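Local atomic coordinates of SAM-dependent O-methyltransferase (Leptospira interrogans, PDB entry 2HNK), a protein that binds S-adenosyl-L-homocysteine in a modified Rossmann fold and probably transfers methyl groups from S-adenosylmethionine to oxygen atoms of its substrates. Residues Leu125-Leu128 with Ile129-Ser133. Numbering follows the deposited sequence.
Sequences LQVL and IDSKS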
ATOM      1  N   LEU C 125     -23.538  -8.105  -7.292  1.00 29.75           N
ATOM      2  CA  LEU C 125     -23.085  -8.235  -5.920  1.00 29.80           C
ATOM      3  C   LEU C 125     -24.198  -8.754  -5.008  1.00 30.05           C
ATOM      4  O   LEU C 125     -23.936  -9.569  -4.132  1.00 29.85           O
ATOM      5  CB  LEU C 125     -22.505  -6.907  -5.400  1.00 29.49           C
ATOM      6  CG  LEU C 125     -21.246  -6.336  -6.077  1.00 28.97           C
ATOM      7  CD1 LEU C 125     -20.835  -5.053  -5.368  1.00 29.43           C
ATOM      8  CD2 LEU C 125     -20.086  -7.335  -6.110  1.00 27.33           C
ATOM      9  N   GLN C 126     -25.430  -8.289  -5.224  1.00 30.48           N
ATOM     10  CA  GLN C 126     -26.572  -8.738  -4.411  1.00 31.13           C
ATOM     11  C   GLN C 126     -26.889 -10.213  -4.615  1.00 31.05           C
ATOM     12  O   GLN C 126     -27.108 -10.930  -3.648  1.00 31.38           O
ATOM     13  CB  GLN C 126     -27.824  -7.901  -4.667  1.00 31.19           C
ATOM     14  CG  GLN C 126     -28.960  -8.197  -3.687  1.00 32.16           C
ATOM     15  CD  GLN C 126     -28.576  -7.918  -2.240  1.00 33.69           C
ATOM     16  OE1 GLN C 126     -28.198  -6.801  -1.888  1.00 34.61           O
ATOM     17  NE2 GLN C 126     -28.670  -8.940  -1.397  1.00 33.76           N
ATOM     18  N   VAL C 127     -26.895 -10.660  -5.867  1.00 31.26           N
ATOM     19  CA  VAL C 127     -27.099 -12.073  -6.194  1.00 31.66           C
ATOM     20  C   VAL C 127     -26.041 -12.964  -5.527  1.00 32.34           C
ATOM     21  O   VAL C 127     -26.336 -14.075  -5.068  1.00 32.58           O
ATOM     22  CB  VAL C 127     -27.103 -12.287  -7.724  1.00 31.53           C
ATOM     23  CG1 VAL C 127     -27.098 -13.767  -8.073  1.00 31.64           C
ATOM     24  CG2 VAL C 127     -28.299 -11.592  -8.348  1.00 30.85           C
ATOM     25  N   LEU C 128     -24.814 -12.457  -5.468  1.00 32.85           N
ATOM     26  CA  LEU C 128     -23.686 -13.148  -4.847  1.00 33.25           C
ATOM     27  C   LEU C 128     -23.862 -13.230  -3.324  1.00 33.47           C
ATOM     28  O   LEU C 128     -23.582 -14.269  -2.707  1.00 33.43           O
ATOM     29  CB  LEU C 128     -22.388 -12.419  -5.213  1.00 33.11           C
ATOM     30  CG  LEU C 128     -21.112 -13.208  -5.478  1.00 33.50           C
ATOM     31  CD1 LEU C 128     -21.322 -14.306  -6.509  1.00 33.21           C
ATOM     32  CD2 LEU C 128     -20.027 -12.259  -5.943  1.00 33.37           C
ATOM     33  N   ILE C 129     -24.334 -12.140  -2.722  1.00 33.74           N
ATOM     34  CA  ILE C 129     -24.653 -12.136  -1.298  1.00 34.37           C
ATOM     35  C   ILE C 129     -25.757 -13.162  -0.967  1.00 35.32           C
ATOM     36  O   ILE C 129     -25.614 -13.959  -0.031  1.00 35.48           O
ATOM     37  CB  ILE C 129     -25.047 -10.726  -0.802  1.00 34.16           C
ATOM     38  CG1 ILE C 129     -23.834  -9.796  -0.818  1.00 33.38           C
ATOM     39  CG2 ILE C 129     -25.640 -10.790   0.610  1.00 33.37           C
ATOM     40  CD1 ILE C 129     -24.174  -8.317  -0.765  1.00 33.26           C
ATOM     41  N   ASP C 130     -26.836 -13.149  -1.749  1.00 36.17           N
ATOM     42  CA  ASP C 130     -28.022 -13.967  -1.466  1.00 37.17           C
ATOM     43  C   ASP C 130     -27.916 -15.427  -1.910  1.00 37.78           C
ATOM     44  O   ASP C 130     -28.711 -16.260  -1.477  1.00 38.14           O
ATOM     45  CB  ASP C 130     -29.264 -13.339  -2.106  1.00 37.07           C
ATOM     46  CG  ASP C 130     -29.552 -11.951  -1.588  1.00 37.56           C
ATOM     47  OD1 ASP C 130     -29.266 -11.674  -0.404  1.00 37.61           O
ATOM     48  OD2 ASP C 130     -30.072 -11.129  -2.372  1.00 39.39           O
ATOM     49  N   SER C 131     -26.954 -15.726  -2.782  1.00 38.62           N
ATOM     50  CA  SER C 131     -26.753 -17.077  -3.307  1.00 39.19           C
ATOM     51  C   SER C 131     -26.542 -18.111  -2.204  1.00 39.62           C
ATOM     52  O   SER C 131     -25.778 -17.872  -1.266  1.00 39.82           O
ATOM     53  CB  SER C 131     -25.565 -17.103  -4.271  1.00 39.34           C
ATOM     54  OG  SER C 131     -25.926 -16.584  -5.541  1.00 39.90           O
ATOM     55  N   LYS C 132     -27.234 -19.246  -2.323  1.00 39.88           N
ATOM     56  CA  LYS C 132     -27.069 -20.369  -1.392  1.00 40.30           C
ATOM     57  C   LYS C 132     -26.103 -21.400  -1.963  1.00 40.09           C
ATOM     58  O   LYS C 132     -25.397 -22.089  -1.223  1.00 40.12           O
ATOM     59  CB  LYS C 132     -28.420 -21.032  -1.086  1.00 40.65           C
ATOM     60  CG  LYS C 132     -29.449 -20.106  -0.445  1.00 42.05           C
ATOM     61  CD  LYS C 132     -28.893 -19.422   0.795  1.00 43.88           C
ATOM     62  CE  LYS C 132     -29.758 -18.234   1.170  1.00 45.87           C
ATOM     63  NZ  LYS C 132     -29.138 -17.412   2.241  1.00 47.64           N
ATOM     64  N   SER C 133     -26.114 -21.512  -3.289  1.00 39.57           N
ATOM     65  CA  SER C 133     -25.114 -22.250  -4.039  1.00 38.98           C
ATOM     66  C   SER C 133     -24.575 -21.291  -5.092  1.00 38.29           C
ATOM     67  O   SER C 133     -25.166 -20.236  -5.333  1.00 38.23           O
ATOM     68  CB  SER C 133     -25.726 -23.485  -4.699  1.00 38.95           C
ATOM     69  OG  SER C 133     -26.824 -23.119  -5.516  1.00 39.49           O
TER
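I129 N and D130 N make the last two regular i to i+4 hydrogen bonds of helix 121-130, to L125 O (3.0 Å) and Q126 O (2.9 Å), whereas the bond from S131 N to V127 O is weak and bent, 126° at the hydrogen, as S131 leaves helical geometry. One turn apart, Q126 and D130 meet through their polar ends in an i to i+4 side-chain bond along the helix flank. Q126 NE2 donates to D130 OD2 at 2.8 Å; the oxygen lies close to the amide plane, while NE2 stands above the carboxylate plane, and the two flat groups are turned 33° against each other. With CG anti to the backbone N, the bend at chi2 (60°) turns the Q126 amide forward along the helix, toward D130. At the helix end the S131 hydroxyl folds back, as serines often do in helices, and donates to V127 O at 2.6 Å from above the carbonyl plane; V127 O thus takes this bond as well as the weak one from S131 N. I129 lays CG1 beside L125 O, 3.3 Å away. The helix follows strand 114-118 in the Rossmann-like sheet, and A121 at its start binds S-adenosyl-L-homocysteine. Farther out, L125 and L128 face strand 63-67 through I65, L125 and I129 rest on L170 of helix 160-170, and W137 of the following loop touches V127 and L128.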